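Local structure of citryl-spermidine/3,4-dihydroxybenzoyl-citryl-spermidine:spermidine ligase (Bacillus anthracis, 3TO3) at residues L509-F515 with F567-L572; R73-T77 with A521-D526; I434-S438 with L504-V508. The protein catalyses the ATP-dependent condensation of spermidine with citryl-spermidine intermediates in the biosynthesis of the siderophore petrobactin. One frame throughout, in Å; residues are numbered along the deposited sequence.

One helix, 502-528, serves all three contacts. Near its start it packs on 434-438 in interaction 3; further along, 509-515 meets 567-572, the end of strand 566-570 and the residues after it, in interaction 1, and near its end 521-526 meets 73-77 in interaction 2. The centres of interactions 1 and 3 lie 10 Å apart, and the two touch, since Leu512 N probably bonds to Met507 O within the helix. Interaction 2 stands about 16 Å from interaction 1 between centres. ATP lies close by: the side chain of Phe515 is about 7 Å away, that of Glu437 about 7 Å from it and about 6 Å from the magnesium ion, and that of Phe522 about 11 Å from ATP.

Interaction 1. Residues L509-F515 with F567-L572; sequences LDALFLF and FYAEQL
Leu509 lies over one face of the Phe567 ring, its CB 3.7 Å from the ring centroid, a CH-pi contact. CD1 of the same leucine reaches further along the ring to Phe567 CD2, 3.5 Å away, as the two side chains run antiparallel alongside each other. Phe567 can offer this face because its CG sits between backbone N and carbonyl carbon (chi1 78°), which turns the ring toward the helix. Asp510 OD1 approaches the rim of the ring; it is also 3.1 Å from Ala569 CB and has no polar partner in the model. The other oxygen of this buried carboxylate, OD2, accepts a nearly straight but weak bond from Glu570 N at 3.3 Å (170°). The Glu570 chain bends at chi2 and carries its carboxylate away to a salt bridge with Arg575. Leu514 sends CD1 to Ala569 CB at 3.7 Å. At the far end, Leu572 CD1 sits over one face of the Phe515 ring, 3.3 Å from Phe515 CZ. That ring also meets Tyr163 edge-to-face. The 509-515 part of helix 502-528, which widens into a pi-type turn here, crosses the 567-570 strand segment at -80°; strand 585-589 pairs with that strand, and helix 410-432 packs against Leu512 and Phe513.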
loop_
_atom_site.group_PDB
_atom_site.type_symbol
_atom_site.label_atom_id
_atom_site.label_comp_id
_atom_site.label_asym_id
_atom_site.label_seq_id
_atom_site.Cartn_x
_atom_site.Cartn_y
_atom_site.Cartn_z
ATOM N N LEU B 509 -33.911 8.117 -10.944
ATOM C CA LEU B 509 -34.432 7.327 -9.844
ATOM C C LEU B 509 -33.305 6.976 -8.885
ATOM O O LEU B 509 -33.437 7.167 -7.674
ATOM C CB LEU B 509 -35.132 6.046 -10.334
ATOM C CG LEU B 509 -36.365 6.323 -11.190
ATOM C CD1 LEU B 509 -37.065 4.991 -11.512
ATOM C CD2 LEU B 509 -37.319 7.321 -10.515
ATOM N N ASP B 510 -32.215 6.464 -9.447
ATOM C CA ASP B 510 -31.085 5.933 -8.697
ATOM C C ASP B 510 -30.148 7.005 -8.151
ATOM O O ASP B 510 -29.790 7.000 -6.993
ATOM C CB ASP B 510 -30.295 4.989 -9.611
ATOM C CG ASP B 510 -29.658 3.836 -8.871
ATOM O OD1 ASP B 510 -30.262 3.343 -7.911
ATOM O OD2 ASP B 510 -28.559 3.397 -9.269
ATOM N N ALA B 511 -29.737 7.941 -8.975
ATOM C CA ALA B 511 -28.745 8.876 -8.495
ATOM C C ALA B 511 -29.406 10.047 -7.744
ATOM O O ALA B 511 -29.131 10.281 -6.563
ATOM C CB ALA B 511 -27.842 9.337 -9.601
ATOM N N LEU B 512 -30.248 10.798 -8.438
ATOM C CA LEU B 512 -30.937 11.922 -7.804
ATOM C C LEU B 512 -31.753 11.541 -6.556
ATOM O O LEU B 512 -31.665 12.224 -5.532
ATOM C CB LEU B 512 -31.834 12.652 -8.810
ATOM C CG LEU B 512 -32.508 13.933 -8.307
ATOM C CD1 LEU B 512 -31.494 15.050 -7.902
ATOM C CD2 LEU B 512 -33.494 14.446 -9.370
ATOM N N PHE B 513 -32.536 10.467 -6.649
ATOM C CA PHE B 513 -33.555 10.151 -5.636
ATOM C C PHE B 513 -33.084 9.128 -4.625
ATOM O O PHE B 513 -32.832 9.475 -3.497
ATOM C CB PHE B 513 -34.876 9.716 -6.279
ATOM C CG PHE B 513 -35.659 10.863 -6.873
ATOM C CD1 PHE B 513 -35.620 12.114 -6.290
ATOM C CD2 PHE B 513 -36.405 10.697 -8.016
ATOM C CE1 PHE B 513 -36.326 13.177 -6.819
ATOM C CE2 PHE B 513 -37.097 11.750 -8.557
ATOM C CZ PHE B 513 -37.060 13.001 -7.959
ATOM N N LEU B 514 -32.924 7.887 -5.057
ATOM C CA LEU B 514 -32.547 6.807 -4.174
ATOM C C LEU B 514 -31.306 7.119 -3.316
ATOM O O LEU B 514 -31.368 6.995 -2.110
ATOM C CB LEU B 514 -32.388 5.498 -4.973
ATOM C CG LEU B 514 -32.251 4.185 -4.189
ATOM C CD1 LEU B 514 -32.512 2.964 -5.079
ATOM C CD2 LEU B 514 -30.872 4.079 -3.591
ATOM N N PHE B 515 -30.190 7.525 -3.912
ATOM C CA PHE B 515 -28.960 7.751 -3.118
ATOM C C PHE B 515 -28.780 9.168 -2.590
ATOM O O PHE B 515 -27.805 9.441 -1.910
ATOM C CB PHE B 515 -27.678 7.375 -3.896
ATOM C CG PHE B 515 -27.550 5.911 -4.168
ATOM C CD1 PHE B 515 -27.476 5.000 -3.119
ATOM C CD2 PHE B 515 -27.520 5.430 -5.488
ATOM C CE1 PHE B 515 -27.380 3.629 -3.377
ATOM C CE2 PHE B 515 -27.415 4.059 -5.758
ATOM C CZ PHE B 515 -27.347 3.157 -4.706
ATOM N N PHE B 567 -37.772 -0.602 -10.551
ATOM C CA PHE B 567 -36.655 -0.454 -11.466
ATOM C C PHE B 567 -35.395 -1.045 -10.855
ATOM O O PHE B 567 -35.400 -1.459 -9.693
ATOM C CB PHE B 567 -36.410 1.008 -11.803
ATOM C CG PHE B 567 -35.687 1.746 -10.728
ATOM C CD1 PHE B 567 -34.330 1.989 -10.830
ATOM C CD2 PHE B 567 -36.363 2.185 -9.608
ATOM C CE1 PHE B 567 -33.654 2.665 -9.824
ATOM C CE2 PHE B 567 -35.702 2.865 -8.606
ATOM C CZ PHE B 567 -34.341 3.100 -8.717
ATOM N N TYR B 568 -34.320 -1.037 -11.641
ATOM C CA TYR B 568 -33.065 -1.691 -11.284
ATOM C C TYR B 568 -32.055 -0.675 -10.796
ATOM O O TYR B 568 -31.579 0.145 -11.554
ATOM C CB TYR B 568 -32.497 -2.485 -12.475
ATOM C CG TYR B 568 -33.147 -3.843 -12.654
ATOM C CD1 TYR B 568 -33.575 -4.568 -11.551
ATOM C CD2 TYR B 568 -33.349 -4.402 -13.919
ATOM C CE1 TYR B 568 -34.183 -5.817 -11.682
ATOM C CE2 TYR B 568 -33.956 -5.667 -14.065
ATOM C CZ TYR B 568 -34.379 -6.364 -12.929
ATOM O OH TYR B 568 -34.986 -7.608 -13.013
ATOM N N ALA B 569 -31.761 -0.743 -9.504
ATOM C CA ALA B 569 -30.744 0.069 -8.844
ATOM C C ALA B 569 -29.373 -0.654 -8.736
ATOM O O ALA B 569 -29.304 -1.855 -8.522
ATOM C CB ALA B 569 -31.225 0.421 -7.479
ATOM N N GLU B 570 -28.299 0.108 -8.867
ATOM C CA GLU B 570 -26.944 -0.377 -8.707
ATOM C C GLU B 570 -26.767 -1.061 -7.377
ATOM O O GLU B 570 -27.204 -0.541 -6.373
ATOM C CB GLU B 570 -25.975 0.805 -8.735
ATOM C CG GLU B 570 -25.761 1.424 -10.097
ATOM C CD GLU B 570 -25.130 0.461 -11.088
ATOM O OE1 GLU B 570 -24.186 -0.267 -10.696
ATOM O OE2 GLU B 570 -25.581 0.427 -12.262
ATOM N N GLN B 571 -26.055 -2.180 -7.355
ATOM C CA GLN B 571 -25.664 -2.740 -6.085
ATOM C C GLN B 571 -24.208 -2.341 -5.859
ATOM O O GLN B 571 -23.291 -3.005 -6.332
ATOM C CB GLN B 571 -25.685 -4.267 -6.207
ATOM C CG GLN B 571 -27.023 -4.865 -6.562
ATOM C CD GLN B 571 -26.931 -6.364 -6.763
ATOM O OE1 GLN B 571 -26.324 -6.842 -7.730
ATOM N NE2 GLN B 571 -27.524 -7.121 -5.844
ATOM N N LEU B 572 -23.997 -1.359 -5.003
ATOM C CA LEU B 572 -22.668 -0.770 -4.822
ATOM C C LEU B 572 -21.762 -1.598 -3.913
ATOM O O LEU B 572 -20.578 -1.756 -4.176
ATOM C CB LEU B 572 -22.806 0.641 -4.266
ATOM C CG LEU B 572 -23.652 1.597 -5.124
ATOM C CD1 LEU B 572 -24.077 2.794 -4.306
ATOM C CD2 LEU B 572 -22.902 2.040 -6.367
#

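Interaction 2. Residues R73-T77 with A521-D526; sequences RERIT and AFVLAD
Two arginines, Arg73 and Arg75, converge on the carboxylate of Asp526 and divide its oxygens between them. Arg75 NH2 gives a 2.7 Å bond to Asp526 OD2, on the syn lone pair, bent to 149° and tilted from the guanidinium plane. Arg73 NH1 reaches Asp526 OD1 at 3.0 Å, also from the syn side, with the acceptor close to the plane of its guanidinium. Further partners hold other donors: Asp84 pairs with Arg73 NE, Ser82 with Arg75 NE and Glu532 with Arg75 NH1. This salt-bridge network ties the end of strand 65-74 and the loop that follows it, in the N-terminal part of the chain with its antiparallel sheet, to helix 502-528, within the FhuF-like region. Two bends in its chain fold Arg75 so that its guanidinium lies between two groups: Arg73 NH1 is 3.5 Å above the centre of one face, and Phe522 CD1 lies over the opposite face, 3.4 Å from Arg75 CZ. Ring and guanidinium planes are 41° apart, far from a parallel stack. Further along, CB and CG2 of Thr77 pack against the same phenylalanine, with Thr77 CB 3.8 Å from Phe522 CE1, while Thr77 OG1 hydrogen-bonds to Glu532 and Trp536.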
loop_
_atom_site.group_PDB
_atom_site.type_symbol
_atom_site.label_atom_id
_atom_site.label_comp_id
_atom_site.label_asym_id
_atom_site.label_seq_id
_atom_site.Cartn_x
_atom_site.Cartn_y
_atom_site.Cartn_z
ATOM N N ARG B 73 -36.384 -1.861 9.782
ATOM C CA ARG B 73 -37.570 -1.639 8.989
ATOM C C ARG B 73 -37.221 -1.731 7.509
ATOM O O ARG B 73 -36.085 -1.449 7.109
ATOM C CB ARG B 73 -38.093 -0.224 9.251
ATOM C CG ARG B 73 -38.590 0.065 10.659
ATOM C CD ARG B 73 -38.810 1.584 10.878
ATOM N NE ARG B 73 -37.521 2.259 11.080
ATOM C CZ ARG B 73 -37.306 3.565 10.939
ATOM N NH1 ARG B 73 -38.283 4.400 10.554
ATOM N NH2 ARG B 73 -36.099 4.038 11.176
ATOM N N GLU B 74 -38.221 -2.075 6.701
ATOM C CA GLU B 74 -38.149 -1.917 5.261
ATOM C C GLU B 74 -39.019 -0.717 4.863
ATOM O O GLU B 74 -40.228 -0.707 5.112
ATOM C CB GLU B 74 -38.644 -3.176 4.581
ATOM C CG GLU B 74 -38.407 -3.219 3.094
ATOM C CD GLU B 74 -38.662 -4.610 2.503
ATOM O OE1 GLU B 74 -37.723 -5.221 1.921
ATOM O OE2 GLU B 74 -39.807 -5.095 2.630
ATOM N N ARG B 75 -38.414 0.288 4.231
ATOM C CA ARG B 75 -39.069 1.598 4.087
ATOM C C ARG B 75 -39.696 1.790 2.735
ATOM O O ARG B 75 -39.167 1.294 1.739
ATOM C CB ARG B 75 -38.029 2.673 4.218
ATOM C CG ARG B 75 -37.201 2.505 5.408
ATOM C CD ARG B 75 -37.826 3.373 6.437
ATOM N NE ARG B 75 -36.745 4.074 7.070
ATOM C CZ ARG B 75 -36.806 5.307 7.527
ATOM N NH1 ARG B 75 -37.925 6.027 7.418
ATOM N NH2 ARG B 75 -35.711 5.804 8.084
ATOM N N ILE B 76 -40.804 2.531 2.674
ATOM C CA ILE B 76 -41.450 2.753 1.392
ATOM C C ILE B 76 -40.532 3.521 0.443
ATOM O O ILE B 76 -40.752 3.496 -0.779
ATOM C CB ILE B 76 -42.825 3.462 1.493
ATOM C CG1 ILE B 76 -42.633 4.959 1.623
ATOM C CG2 ILE B 76 -43.649 2.933 2.643
ATOM C CD1 ILE B 76 -43.789 5.713 1.124
ATOM N N THR B 77 -39.446 4.114 0.954
ATOM C CA THR B 77 -38.608 4.872 0.045
ATOM C C THR B 77 -37.591 3.852 -0.518
ATOM O O THR B 77 -36.511 3.648 0.006
ATOM C CB THR B 77 -37.864 5.983 0.882
ATOM O OG1 THR B 77 -38.794 7.006 1.261
ATOM C CG2 THR B 77 -36.660 6.637 0.137
ATOM N N ALA B 521 -35.823 12.577 2.926
ATOM C CA ALA B 521 -37.101 11.996 3.316
ATOM C C ALA B 521 -36.960 11.164 4.599
ATOM O O ALA B 521 -37.818 11.196 5.476
ATOM C CB ALA B 521 -37.671 11.142 2.182
ATOM N N PHE B 522 -35.864 10.436 4.721
ATOM C CA PHE B 522 -35.587 9.724 5.970
ATOM C C PHE B 522 -35.451 10.637 7.200
ATOM O O PHE B 522 -35.933 10.315 8.281
ATOM C CB PHE B 522 -34.309 8.891 5.835
ATOM C CG PHE B 522 -34.439 7.724 4.908
ATOM C CD1 PHE B 522 -35.621 7.026 4.820
ATOM C CD2 PHE B 522 -33.372 7.333 4.120
ATOM C CE1 PHE B 522 -35.728 5.954 3.965
ATOM C CE2 PHE B 522 -33.480 6.283 3.263
ATOM C CZ PHE B 522 -34.657 5.590 3.184
ATOM N N VAL B 523 -34.752 11.756 7.029
ATOM C CA VAL B 523 -34.529 12.699 8.101
ATOM C C VAL B 523 -35.850 13.347 8.505
ATOM O O VAL B 523 -36.173 13.438 9.679
ATOM C CB VAL B 523 -33.497 13.761 7.711
ATOM C CG1 VAL B 523 -33.534 14.900 8.693
ATOM C CG2 VAL B 523 -32.107 13.155 7.689
ATOM N N LEU B 524 -36.650 13.720 7.521
ATOM C CA LEU B 524 -37.912 14.355 7.816
ATOM C C LEU B 524 -38.830 13.393 8.576
ATOM O O LEU B 524 -39.425 13.787 9.581
ATOM C CB LEU B 524 -38.564 14.909 6.542
ATOM C CG LEU B 524 -37.790 16.046 5.862
ATOM C CD1 LEU B 524 -38.586 16.564 4.684
ATOM C CD2 LEU B 524 -37.417 17.214 6.827
ATOM N N ALA B 525 -38.935 12.144 8.107
ATOM C CA ALA B 525 -39.738 11.126 8.814
ATOM C C ALA B 525 -39.271 10.865 10.257
ATOM O O ALA B 525 -40.078 10.833 11.197
ATOM C CB ALA B 525 -39.776 9.799 8.048
ATOM N N ASP B 526 -37.976 10.649 10.443
ATOM C CA ASP B 526 -37.557 10.218 11.765
ATOM C C ASP B 526 -37.422 11.349 12.776
ATOM O O ASP B 526 -37.609 11.139 13.952
ATOM C CB ASP B 526 -36.328 9.314 11.678
ATOM C CG ASP B 526 -36.590 8.060 10.806
ATOM O OD1 ASP B 526 -37.574 7.318 11.065
ATOM O OD2 ASP B 526 -35.831 7.846 9.841
#

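Interaction 3. Residues I434-S438 with L504-V508; sequences IALES and LQEMV
Ala435, on the short strand 434-435, comes closest to the helix at Leu504, with the two CA atoms 6.1 Å apart. Beyond it the chain leaves the strand and runs as an extended loop through Leu436 and Glu437 to Ser438, past the helix turn that carries Met507. That residue, a selenomethionine, supplies most of the helix side of the contact. Its CG stands anti to the backbone N (chi1 -168°), and bends at chi2 and chi3 (74° and 83°) curl the chain along the loop instead of straight out from the helix. CB and CG thus lie against the Ala435 methyl, with Met507 CG 3.6 Å from Ala435 CB. Met507 CG also comes within 3.5 Å of Leu436 O. Further on, Met507 SE rests 3.9 Å from Glu437 CA, and CE turns back toward Ala435 O. Leu504 adds a lighter touch, its CD2 branch 4.2 Å from Ala435 CB. Ser438 OG makes a weak 3.4 Å hydrogen bond to Leu436 O, inside the loop, and Ser438 O accepts a hydrogen bond from Asn516 ND2, further along the helix. Glu437 touches Asn442 of the magnesium site. The side-chain contacts are mostly apolar, and the polar atoms nearby, such as Ser438 OG 3.5 Å from Met507 O, form no bond between the segments, so the interface relies on the fit of Met507 to the loop and not on polar pairing.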
loop_
_atom_site.group_PDB
_atom_site.type_symbol
_atom_site.label_atom_id
_atom_site.label_comp_id
_atom_site.label_asym_id
_atom_site.label_seq_id
_atom_site.Cartn_x
_atom_site.Cartn_y
_atom_site.Cartn_z
ATOM N N ILE B 434 -29.963 14.878 -21.294
ATOM C CA ILE B 434 -28.663 14.921 -20.662
ATOM C C ILE B 434 -28.803 14.601 -19.171
ATOM O O ILE B 434 -29.490 15.310 -18.448
ATOM C CB ILE B 434 -28.072 16.317 -20.790
ATOM C CG1 ILE B 434 -27.774 16.633 -22.252
ATOM C CG2 ILE B 434 -26.814 16.449 -19.974
ATOM C CD1 ILE B 434 -27.164 17.989 -22.437
ATOM N N ALA B 435 -28.161 13.537 -18.695
ATOM C CA ALA B 435 -28.244 13.253 -17.269
ATOM C C ALA B 435 -26.908 13.541 -16.602
ATOM O O ALA B 435 -25.918 12.853 -16.827
ATOM C CB ALA B 435 -28.667 11.848 -17.038
ATOM N N LEU B 436 -26.881 14.605 -15.812
ATOM C CA LEU B 436 -25.731 14.933 -15.001
ATOM C C LEU B 436 -25.785 13.959 -13.861
ATOM O O LEU B 436 -26.875 13.528 -13.473
ATOM C CB LEU B 436 -25.846 16.366 -14.489
ATOM C CG LEU B 436 -25.968 17.348 -15.666
ATOM C CD1 LEU B 436 -26.189 18.761 -15.193
ATOM C CD2 LEU B 436 -24.724 17.249 -16.536
ATOM N N GLU B 437 -24.626 13.620 -13.310
ATOM C CA GLU B 437 -24.621 12.740 -12.171
ATOM C C GLU B 437 -25.062 13.642 -11.017
ATOM O O GLU B 437 -24.425 14.613 -10.638
ATOM C CB GLU B 437 -23.215 12.236 -11.930
ATOM C CG GLU B 437 -23.124 10.896 -11.245
ATOM C CD GLU B 437 -21.690 10.577 -10.809
ATOM O OE1 GLU B 437 -21.491 9.532 -10.153
ATOM O OE2 GLU B 437 -20.767 11.376 -11.117
ATOM N N SER B 438 -26.206 13.263 -10.499
ATOM C CA SER B 438 -27.061 14.000 -9.585
ATOM C C SER B 438 -26.932 13.641 -8.105
ATOM O O SER B 438 -27.872 13.857 -7.344
ATOM C CB SER B 438 -28.503 14.108 -10.086
ATOM O OG SER B 438 -28.885 12.952 -10.826
ATOM N N LEU B 504 -31.380 7.188 -18.757
ATOM C CA LEU B 504 -31.927 8.457 -18.227
ATOM C C LEU B 504 -32.840 8.242 -17.017
ATOM O O LEU B 504 -32.745 8.927 -15.987
ATOM C CB LEU B 504 -32.650 9.270 -19.310
ATOM C CG LEU B 504 -31.939 9.614 -20.629
ATOM C CD1 LEU B 504 -32.913 10.312 -21.570
ATOM C CD2 LEU B 504 -30.721 10.495 -20.392
ATOM N N GLN B 505 -33.734 7.278 -17.134
ATOM C CA GLN B 505 -34.584 6.952 -16.014
ATOM C C GLN B 505 -33.720 6.539 -14.825
ATOM O O GLN B 505 -33.920 7.005 -13.716
ATOM C CB GLN B 505 -35.538 5.845 -16.400
ATOM C CG GLN B 505 -36.357 5.294 -15.274
ATOM C CD GLN B 505 -36.631 3.838 -15.524
ATOM O OE1 GLN B 505 -35.708 3.076 -15.794
ATOM N NE2 GLN B 505 -37.898 3.449 -15.494
ATOM N N GLU B 506 -32.737 5.683 -15.043
ATOM C CA GLU B 506 -31.935 5.267 -13.905
ATOM C C GLU B 506 -31.158 6.410 -13.240
ATOM O O GLU B 506 -31.043 6.434 -12.020
ATOM C CB GLU B 506 -31.041 4.099 -14.268
ATOM C CG GLU B 506 -31.836 2.850 -14.627
ATOM C CD GLU B 506 -31.039 1.888 -15.519
ATOM O OE1 GLU B 506 -29.889 2.226 -15.913
ATOM O OE2 GLU B 506 -31.567 0.799 -15.825
HETATM N N MSE B 507 -30.652 7.374 -14.007
HETATM C CA MSE B 507 -29.928 8.483 -13.390
HETATM C C MSE B 507 -30.844 9.324 -12.494
HETATM O O MSE B 507 -30.421 9.857 -11.455
HETATM C CB MSE B 507 -29.246 9.376 -14.424
HETATM C CG MSE B 507 -28.242 10.371 -13.813
HETATM SE SE MSE B 507 -26.576 9.498 -13.220
HETATM C CE MSE B 507 -25.655 9.448 -14.961
ATOM N N VAL B 508 -32.101 9.454 -12.889
ATOM C CA VAL B 508 -33.043 10.152 -12.042
ATOM C C VAL B 508 -33.457 9.355 -10.757
ATOM O O VAL B 508 -33.364 9.864 -9.624
ATOM C CB VAL B 508 -34.267 10.632 -12.845
ATOM C CG1 VAL B 508 -35.329 11.177 -11.904
ATOM C CG2 VAL B 508 -33.840 11.719 -13.895
#